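Local coordinates for protein DNA polymerase II large subunit (Pyrococcus horikoshii, PDB 5BKH) that is the mini-intein of an archaeal DNA polymerase II large subunit and removes itself by protein splicing, at residues Thr81-Arg86 and Ile143-Pro148; Phe95-Asp100 and Lys114-Val119. All coordinates share one frame; numbering follows the deposited sequence.

Contact 1 of 2, residues Thr81-Arg86 and Ile143-Pro148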
ATOM      1  N   THR A  81     -14.619   3.080  -4.004  1.00 70.60           N
ATOM      2  CA  THR A  81     -13.327   3.556  -4.481  1.00 78.17           C
ATOM      3  C   THR A  81     -13.289   3.564  -6.007  1.00 79.23           C
ATOM      4  O   THR A  81     -13.231   4.633  -6.623  1.00 96.62           O
ATOM      5  CB  THR A  81     -12.193   2.707  -3.890  1.00 86.74           C
ATOM      6  OG1 THR A  81     -10.992   2.904  -4.647  1.00 99.81           O
ATOM      7  CG2 THR A  81     -12.561   1.221  -3.845  1.00 91.96           C
ATOM      8  N   ASP A  82     -13.334   2.388  -6.623  1.00 79.46           N
ATOM      9  CA  ASP A  82     -13.446   2.256  -8.065  1.00 80.57           C
ATOM     10  C   ASP A  82     -14.829   1.728  -8.417  1.00 69.87           C
ATOM     11  O   ASP A  82     -15.604   1.316  -7.552  1.00 87.91           O
ATOM     12  CB  ASP A  82     -12.350   1.340  -8.624  1.00 83.80           C
ATOM     13  CG  ASP A  82     -12.309  -0.011  -7.938  1.00101.47           C
ATOM     14  OD1 ASP A  82     -11.407  -0.812  -8.264  1.00107.01           O
ATOM     15  OD2 ASP A  82     -13.171  -0.275  -7.070  1.00107.29           O
ATOM     16  N   HIS A  83     -15.133   1.746  -9.709  1.00 63.97           N
ATOM     17  CA  HIS A  83     -16.448   1.377 -10.201  1.00 61.80           C
ATOM     18  C   HIS A  83     -16.326   0.263 -11.232  1.00 49.72           C
ATOM     19  O   HIS A  83     -15.248  -0.001 -11.770  1.00 60.85           O
ATOM     20  CB  HIS A  83     -17.154   2.589 -10.812  1.00 49.40           C
ATOM     21  CG  HIS A  83     -16.219   3.538 -11.491  1.00 84.42           C
ATOM     22  ND1 HIS A  83     -15.859   4.749 -10.940  1.00 92.54           N
ATOM     23  CD2 HIS A  83     -15.563   3.452 -12.673  1.00 68.81           C
ATOM     24  CE1 HIS A  83     -15.022   5.369 -11.755  1.00 92.06           C
ATOM     25  NE2 HIS A  83     -14.828   4.603 -12.813  1.00 87.40           N
ATOM     26  N   LEU A  84     -17.446  -0.393 -11.500  1.00 54.26           N
ATOM     27  CA  LEU A  84     -17.491  -1.443 -12.503  1.00 62.86           C
ATOM     28  C   LEU A  84     -18.166  -0.941 -13.769  1.00 58.14           C
ATOM     29  O   LEU A  84     -18.837   0.093 -13.783  1.00 57.81           O
ATOM     30  CB  LEU A  84     -18.235  -2.680 -11.996  1.00 57.65           C
ATOM     31  CG  LEU A  84     -17.649  -3.375 -10.777  1.00 56.75           C
ATOM     32  CD1 LEU A  84     -18.555  -3.142  -9.598  1.00 67.44           C
ATOM     33  CD2 LEU A  84     -17.478  -4.856 -11.049  1.00 59.79           C
ATOM     34  N   ILE A  85     -17.979  -1.704 -14.837  1.00 54.13           N
ATOM     35  CA  ILE A  85     -18.650  -1.469 -16.102  1.00 47.96           C
ATOM     36  C   ILE A  85     -19.783  -2.478 -16.216  1.00 41.11           C
ATOM     37  O   ILE A  85     -19.589  -3.677 -15.964  1.00 46.81           O
ATOM     38  CB  ILE A  85     -17.671  -1.594 -17.279  1.00 48.19           C
ATOM     39  CG1 ILE A  85     -16.970  -0.265 -17.532  1.00 55.77           C
ATOM     40  CG2 ILE A  85     -18.416  -1.960 -18.535  1.00 66.93           C
ATOM     41  CD1 ILE A  85     -15.916  -0.344 -18.613  1.00 55.48           C
ATOM     42  N   ARG A  86     -20.967  -1.994 -16.584  1.00 54.30           N
ATOM     43  CA  ARG A  86     -22.170  -2.800 -16.734  1.00 46.30           C
ATOM     44  C   ARG A  86     -22.594  -2.770 -18.196  1.00 46.60           C
ATOM     45  O   ARG A  86     -22.876  -1.695 -18.745  1.00 46.09           O
ATOM     46  CB  ARG A  86     -23.296  -2.273 -15.845  1.00 55.03           C
ATOM     47  CG  ARG A  86     -24.480  -3.214 -15.725  1.00 65.15           C
ATOM     48  CD  ARG A  86     -25.350  -2.855 -14.537  1.00 77.29           C
ATOM     49  NE  ARG A  86     -26.754  -2.735 -14.911  1.00 70.64           N
ATOM     50  CZ  ARG A  86     -27.589  -3.760 -15.029  1.00 81.24           C
ATOM     51  NH1 ARG A  86     -27.199  -5.002 -14.788  1.00 76.28           N
ATOM     52  NH2 ARG A  86     -28.847  -3.532 -15.392  1.00 84.08           N
ATOM     53  N   ILE A 143     -24.258   0.745 -21.894  1.00 56.91           N
ATOM     54  CA  ILE A 143     -23.013   0.684 -21.136  1.00 55.71           C
ATOM     55  C   ILE A 143     -23.097   1.704 -20.011  1.00 62.02           C
ATOM     56  O   ILE A 143     -23.304   2.896 -20.267  1.00 55.12           O
ATOM     57  CB  ILE A 143     -21.781   0.948 -22.013  1.00 53.34           C
ATOM     58  CG1 ILE A 143     -21.652  -0.144 -23.071  1.00 50.18           C
ATOM     59  CG2 ILE A 143     -20.525   1.000 -21.152  1.00 53.52           C
ATOM     60  CD1 ILE A 143     -20.444   0.001 -23.945  1.00 43.49           C
ATOM     61  N   GLU A 144     -22.926   1.240 -18.775  1.00 55.34           N
ATOM     62  CA  GLU A 144     -23.076   2.081 -17.595  1.00 63.19           C
ATOM     63  C   GLU A 144     -21.897   1.877 -16.658  1.00 60.85           C
ATOM     64  O   GLU A 144     -21.546   0.739 -16.339  1.00 52.50           O
ATOM     65  CB  GLU A 144     -24.377   1.757 -16.852  1.00 76.83           C
ATOM     66  CG  GLU A 144     -25.342   2.920 -16.720  1.00 95.95           C
ATOM     67  CD  GLU A 144     -26.603   2.539 -15.968  1.00 90.62           C
ATOM     68  OE1 GLU A 144     -27.056   1.383 -16.108  1.00 90.75           O
ATOM     69  OE2 GLU A 144     -27.138   3.395 -15.235  1.00107.75           O
ATOM     70  N   PHE A 145     -21.302   2.967 -16.198  1.00 63.26           N
ATOM     71  CA  PHE A 145     -20.309   2.896 -15.132  1.00 60.26           C
ATOM     72  C   PHE A 145     -21.061   2.944 -13.807  1.00 60.16           C
ATOM     73  O   PHE A 145     -21.660   3.968 -13.463  1.00 65.49           O
ATOM     74  CB  PHE A 145     -19.295   4.027 -15.262  1.00 60.88           C
ATOM     75  CG  PHE A 145     -18.214   3.747 -16.265  1.00 77.29           C
ATOM     76  CD1 PHE A 145     -18.458   3.893 -17.622  1.00 67.65           C
ATOM     77  CD2 PHE A 145     -16.959   3.330 -15.855  1.00 77.49           C
ATOM     78  CE1 PHE A 145     -17.469   3.631 -18.552  1.00 67.81           C
ATOM     79  CE2 PHE A 145     -15.963   3.070 -16.780  1.00 74.43           C
ATOM     80  CZ  PHE A 145     -16.219   3.221 -18.131  1.00 70.03           C
ATOM     81  N   ILE A 146     -21.050   1.831 -13.075  1.00 50.54           N
ATOM     82  CA  ILE A 146     -21.908   1.663 -11.910  1.00 68.84           C
ATOM     83  C   ILE A 146     -21.063   1.444 -10.662  1.00 77.98           C
ATOM     84  O   ILE A 146     -19.943   0.921 -10.713  1.00 64.03           O
ATOM     85  CB  ILE A 146     -22.912   0.502 -12.098  1.00 64.88           C
ATOM     86  CG1 ILE A 146     -22.191  -0.797 -12.462  1.00 62.86           C
ATOM     87  CG2 ILE A 146     -23.944   0.849 -13.157  1.00 73.73           C
ATOM     88  CD1 ILE A 146     -21.932  -1.712 -11.280  1.00 62.91           C
ATOM     89  N   GLU A 147     -21.625   1.854  -9.528  1.00 64.99           N
ATOM     90  CA  GLU A 147     -21.026   1.628  -8.221  1.00 64.37           C
ATOM     91  C   GLU A 147     -21.904   0.658  -7.449  1.00 68.56           C
ATOM     92  O   GLU A 147     -23.060   0.988  -7.141  1.00 70.18           O
ATOM     93  CB  GLU A 147     -20.879   2.940  -7.454  1.00 60.87           C
ATOM     94  CG  GLU A 147     -19.951   3.932  -8.115  1.00 52.46           C
ATOM     95  CD  GLU A 147     -19.995   5.289  -7.451  1.00 56.06           C
ATOM     96  OE1 GLU A 147     -21.102   5.735  -7.083  1.00 61.26           O
ATOM     97  OE2 GLU A 147     -18.927   5.911  -7.301  1.00 54.95           O
ATOM     98  N   PRO A 148     -21.421  -0.534  -7.124  1.00 64.46           N
ATOM     99  CA  PRO A 148     -22.266  -1.516  -6.437  1.00 81.05           C
ATOM    100  C   PRO A 148     -22.619  -1.039  -5.041  1.00 80.81           C
ATOM    101  O   PRO A 148     -21.733  -0.613  -4.286  1.00 74.15           O
ATOM    102  CB  PRO A 148     -21.381  -2.773  -6.402  1.00 88.24           C
ATOM    103  CG  PRO A 148     -19.989  -2.249  -6.452  1.00 71.90           C
ATOM    104  CD  PRO A 148     -20.037  -1.009  -7.299  1.00 63.87           C
TER
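F145 is approached by I85 over one ring face and by CD2 of H83 at the ring edge. CG1 of I85 stands 3.8 Å from the F145 ring centroid and 21° off the ring normal, a CH-pi contact offset toward the rim; the two side chains run side by side in the same direction, and I85 CD1 extends past the rim, beside F145 CZ and CE2. CD2 of H83 lies in the plane of the phenyl ring, 3.5 Å from F145 CD2, but the rings as a whole meet obliquely: the imidazole and phenyl planes stand 81° apart with centroids 5.6 Å apart. NE2 of H83 is hydrogen-bonded to H83 NE2 of the second subunit, and F145 stacks on F145 of that subunit, so this face doubles as an interface.

The backbones form an antiparallel ladder within a six-stranded sheet, consistent with an intein of the Hint family in a domain-swapped form: L84/I146 and R86/E144 are hydrogen-bonded pairs, with I85/F145 the non-hydrogen-bonded pair between them. R86 N donates to E144 O at 2.8 Å.

On the other face, I146 places CG1 between its backbone N and carbonyl carbon (chi1 54°), which brings CG1 to 3.9 Å from R86 CB and CD1 to 3.9 Å from L84 CB. L84 crosses P148 at about a right angle, CD1 lying 3.5 Å from P148 CD. The R86 guanidinium has E144 OE1 near its plane but 4.3 Å from NE, beyond a salt bridge; its closer ionic partner is E88.

Contact 2 of 2, residues Phe95-Asp100 and Lys114-Val119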
ATOM      1  N   PHE A  95     -24.111  -8.037 -17.742  1.00 71.03           N
ATOM      2  CA  PHE A  95     -22.721  -8.417 -17.478  1.00 61.69           C
ATOM      3  C   PHE A  95     -22.034  -7.274 -16.746  1.00 58.20           C
ATOM      4  O   PHE A  95     -21.834  -6.207 -17.325  1.00 63.21           O
ATOM      5  CB  PHE A  95     -21.990  -8.747 -18.781  1.00 58.90           C
ATOM      6  CG  PHE A  95     -20.642  -9.395 -18.585  1.00 55.38           C
ATOM      7  CD1 PHE A  95     -20.348 -10.093 -17.425  1.00 65.38           C
ATOM      8  CD2 PHE A  95     -19.670  -9.307 -19.570  1.00 51.00           C
ATOM      9  CE1 PHE A  95     -19.108 -10.690 -17.249  1.00 67.06           C
ATOM     10  CE2 PHE A  95     -18.431  -9.903 -19.402  1.00 70.44           C
ATOM     11  CZ  PHE A  95     -18.149 -10.595 -18.240  1.00 62.85           C
ATOM     12  N   GLU A  96     -21.666  -7.488 -15.486  1.00 54.89           N
ATOM     13  CA  GLU A  96     -20.903  -6.509 -14.720  1.00 46.58           C
ATOM     14  C   GLU A  96     -19.482  -7.022 -14.554  1.00 50.09           C
ATOM     15  O   GLU A  96     -19.277  -8.196 -14.227  1.00 50.67           O
ATOM     16  CB  GLU A  96     -21.536  -6.247 -13.354  1.00 46.22           C
ATOM     17  CG  GLU A  96     -22.795  -5.400 -13.403  1.00 66.22           C
ATOM     18  CD  GLU A  96     -23.336  -5.076 -12.024  1.00 75.55           C
ATOM     19  OE1 GLU A  96     -22.640  -5.369 -11.028  1.00 83.07           O
ATOM     20  OE2 GLU A  96     -24.453  -4.522 -11.935  1.00 78.05           O
ATOM     21  N   THR A  97     -18.506  -6.148 -14.782  1.00 47.95           N
ATOM     22  CA  THR A  97     -17.112  -6.573 -14.742  1.00 39.74           C
ATOM     23  C   THR A  97     -16.232  -5.359 -14.472  1.00 54.95           C
ATOM     24  O   THR A  97     -16.714  -4.231 -14.341  1.00 52.95           O
ATOM     25  CB  THR A  97     -16.725  -7.283 -16.043  1.00 55.70           C
ATOM     26  OG1 THR A  97     -15.560  -8.086 -15.825  1.00 59.72           O
ATOM     27  CG2 THR A  97     -16.460  -6.272 -17.159  1.00 42.96           C
ATOM     28  N   THR A  98     -14.929  -5.605 -14.362  1.00 48.96           N
ATOM     29  CA  THR A  98     -13.975  -4.528 -14.160  1.00 51.12           C
ATOM     30  C   THR A  98     -13.572  -3.922 -15.500  1.00 52.31           C
ATOM     31  O   THR A  98     -13.657  -4.562 -16.552  1.00 54.47           O
ATOM     32  CB  THR A  98     -12.731  -5.026 -13.420  1.00 52.26           C
ATOM     33  OG1 THR A  98     -12.345  -6.308 -13.930  1.00 54.84           O
ATOM     34  CG2 THR A  98     -13.016  -5.153 -11.936  1.00 60.63           C
ATOM     35  N   VAL A  99     -13.115  -2.668 -15.449  1.00 40.96           N
ATOM     36  CA  VAL A  99     -12.757  -1.953 -16.666  1.00 44.31           C
ATOM     37  C   VAL A  99     -11.629  -2.642 -17.419  1.00 45.46           C
ATOM     38  O   VAL A  99     -11.504  -2.469 -18.635  1.00 48.30           O
ATOM     39  CB  VAL A  99     -12.388  -0.489 -16.340  1.00 52.13           C
ATOM     40  CG1 VAL A  99     -13.497   0.175 -15.540  1.00 48.90           C
ATOM     41  CG2 VAL A  99     -11.074  -0.426 -15.590  1.00 63.31           C
ATOM     42  N   ASP A 100     -10.808  -3.434 -16.733  1.00 36.36           N
ATOM     43  CA  ASP A 100      -9.661  -4.083 -17.353  1.00 44.41           C
ATOM     44  C   ASP A 100      -9.898  -5.557 -17.666  1.00 38.07           C
ATOM     45  O   ASP A 100      -9.030  -6.196 -18.267  1.00 48.97           O
ATOM     46  CB  ASP A 100      -8.426  -3.936 -16.455  1.00 59.36           C
ATOM     47  CG  ASP A 100      -7.891  -2.512 -16.419  1.00 55.04           C
ATOM     48  OD1 ASP A 100      -7.811  -1.872 -17.490  1.00 57.93           O
ATOM     49  OD2 ASP A 100      -7.542  -2.036 -15.317  1.00 57.59           O
ATOM     50  N   LYS A 114     -11.317  -8.423 -25.752  1.00 38.70           N
ATOM     51  CA  LYS A 114     -11.312  -6.972 -25.787  1.00 45.46           C
ATOM     52  C   LYS A 114     -11.363  -6.450 -24.362  1.00 42.86           C
ATOM     53  O   LYS A 114     -12.141  -6.939 -23.546  1.00 45.26           O
ATOM     54  CB  LYS A 114     -12.512  -6.441 -26.591  1.00 44.53           C
ATOM     55  CG  LYS A 114     -12.220  -5.223 -27.452  1.00 49.94           C
ATOM     56  CD  LYS A 114     -13.388  -4.924 -28.384  1.00 53.23           C
ATOM     57  CE  LYS A 114     -13.698  -3.435 -28.445  1.00 64.30           C
ATOM     58  NZ  LYS A 114     -14.338  -3.040 -29.736  1.00 56.06           N
ATOM     59  N   ARG A 115     -10.523  -5.472 -24.058  1.00 36.51           N
ATOM     60  CA  ARG A 115     -10.604  -4.820 -22.761  1.00 40.52           C
ATOM     61  C   ARG A 115     -11.993  -4.217 -22.569  1.00 41.58           C
ATOM     62  O   ARG A 115     -12.479  -3.468 -23.421  1.00 42.57           O
ATOM     63  CB  ARG A 115      -9.528  -3.745 -22.668  1.00 43.45           C
ATOM     64  CG  ARG A 115      -9.386  -3.086 -21.327  1.00 48.30           C
ATOM     65  CD  ARG A 115      -8.092  -2.280 -21.304  1.00 51.33           C
ATOM     66  NE  ARG A 115      -7.999  -1.454 -20.110  1.00 43.08           N
ATOM     67  CZ  ARG A 115      -7.940  -0.132 -20.121  1.00 38.67           C
ATOM     68  NH1 ARG A 115      -7.925   0.551 -21.258  1.00 42.23           N
ATOM     69  NH2 ARG A 115      -7.897   0.521 -18.963  1.00 47.62           N
ATOM     70  N   ALA A 116     -12.636  -4.570 -21.452  1.00 32.41           N
ATOM     71  CA  ALA A 116     -13.988  -4.089 -21.173  1.00 38.35           C
ATOM     72  C   ALA A 116     -14.108  -2.585 -21.373  1.00 38.99           C
ATOM     73  O   ALA A 116     -15.132  -2.092 -21.859  1.00 47.83           O
ATOM     74  CB  ALA A 116     -14.388  -4.462 -19.745  1.00 33.41           C
ATOM     75  N   PHE A 117     -13.060  -1.844 -21.014  1.00 40.72           N
ATOM     76  CA  PHE A 117     -13.068  -0.396 -21.182  1.00 38.67           C
ATOM     77  C   PHE A 117     -13.268   0.006 -22.639  1.00 44.38           C
ATOM     78  O   PHE A 117     -13.802   1.086 -22.916  1.00 46.54           O
ATOM     79  CB  PHE A 117     -11.758   0.186 -20.639  1.00 39.52           C
ATOM     80  CG  PHE A 117     -11.746   1.684 -20.552  1.00 40.41           C
ATOM     81  CD1 PHE A 117     -12.480   2.341 -19.576  1.00 42.63           C
ATOM     82  CD2 PHE A 117     -10.990   2.436 -21.436  1.00 41.82           C
ATOM     83  CE1 PHE A 117     -12.468   3.716 -19.486  1.00 54.64           C
ATOM     84  CE2 PHE A 117     -10.971   3.817 -21.353  1.00 41.69           C
ATOM     85  CZ  PHE A 117     -11.711   4.458 -20.375  1.00 55.21           C
ATOM     86  N   GLU A 118     -12.855  -0.843 -23.580  1.00 47.58           N
ATOM     87  CA  GLU A 118     -12.934  -0.516 -24.998  1.00 45.72           C
ATOM     88  C   GLU A 118     -14.226  -0.980 -25.658  1.00 51.57           C
ATOM     89  O   GLU A 118     -14.467  -0.625 -26.817  1.00 55.94           O
ATOM     90  CB  GLU A 118     -11.746  -1.121 -25.757  1.00 33.84           C
ATOM     91  CG  GLU A 118     -10.382  -0.689 -25.237  1.00 57.64           C
ATOM     92  CD  GLU A 118     -10.027   0.740 -25.610  1.00 74.67           C
ATOM     93  OE1 GLU A 118     -10.702   1.321 -26.488  1.00 64.29           O
ATOM     94  OE2 GLU A 118      -9.071   1.282 -25.018  1.00 80.56           O
ATOM     95  N   VAL A 119     -15.057  -1.766 -24.969  1.00 43.67           N
ATOM     96  CA  VAL A 119     -16.299  -2.238 -25.567  1.00 39.64           C
ATOM     97  C   VAL A 119     -17.235  -1.057 -25.788  1.00 56.45           C
ATOM     98  O   VAL A 119     -17.310  -0.134 -24.963  1.00 41.71           O
ATOM     99  CB  VAL A 119     -16.942  -3.320 -24.682  1.00 48.21           C
ATOM    100  CG1 VAL A 119     -18.236  -3.827 -25.293  1.00 40.73           C
ATOM    101  CG2 VAL A 119     -15.978  -4.480 -24.473  1.00 48.45           C
TER
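OD1 of D100 is gripped by two nitrogens of R115: NE at 2.7 Å and NH2 at 2.8 Å. The approach is side-on, with both donors converging on the same carboxylate oxygen nearly in line with its C–O bond. Carboxylate and guanidinium planes differ by 19°, so the charged groups are almost coplanar, and both N-H groups point at OD1, which lies in the guanidinium plane. R115 reaches this position with CG anti to its backbone N (chi1 -173°) and an extended chain out to NE. NH2 also forms a salt bridge with E147 of the second subunit, while NH1 lies 4.0 Å from E118 OE2, a long ion pair that completes a small charged network. One guanidinium face is packed by F117 CB, 3.8 Å above the plane and over its centre.

The backbone adds a second tie. F117 N donates to V99 O at 2.9 Å, a bent bond with 133° at the hydrogen, and F117 CB sits 3.3 Å from the same V99 O. Beside it the methyl of A116 points toward the 97-99 backbone, its CB 3.3 Å from T98 O and 3.8 Å from T97 CG2. The short 3-10 turn of residues 116-118 thus lays its first two residues against the loop that leaves strand 94-97. Y41 of the second subunit adds an outside bond to the backbone O of D100.

Residues T98, V99 and D100, followed by H101, match the T-x-x-H pattern of intein block B, a loop that in related inteins helps shape the N-terminal splice site; here the salt bridge and the V99 carbonyl bond join that loop to the end of strand 110-115 and to the 3-10 turn that follows it.

How the contacts relate
The centres of contacts 1 and 2 lie about 10 Å apart, and both reach the same six-stranded antiparallel sheet. Along the chain, strands 84-89 and 94-97 follow each other, then come 110-115 and, last, 135-146, so contact 2 is nested in the loop closed by contact 1. Contact 1 pairs two neighbouring inner strands, whereas contact 2 joins the segments at the ends of the two outermost strands, consistent with a strongly curled sheet. The two join directly: a probable hydrogen bond runs from I85 N to T97 O, 2.9 Å, and V99 packs on I85 and F145. Both also touch the second subunit, in keeping with the domain-swapped assembly of this mini-intein.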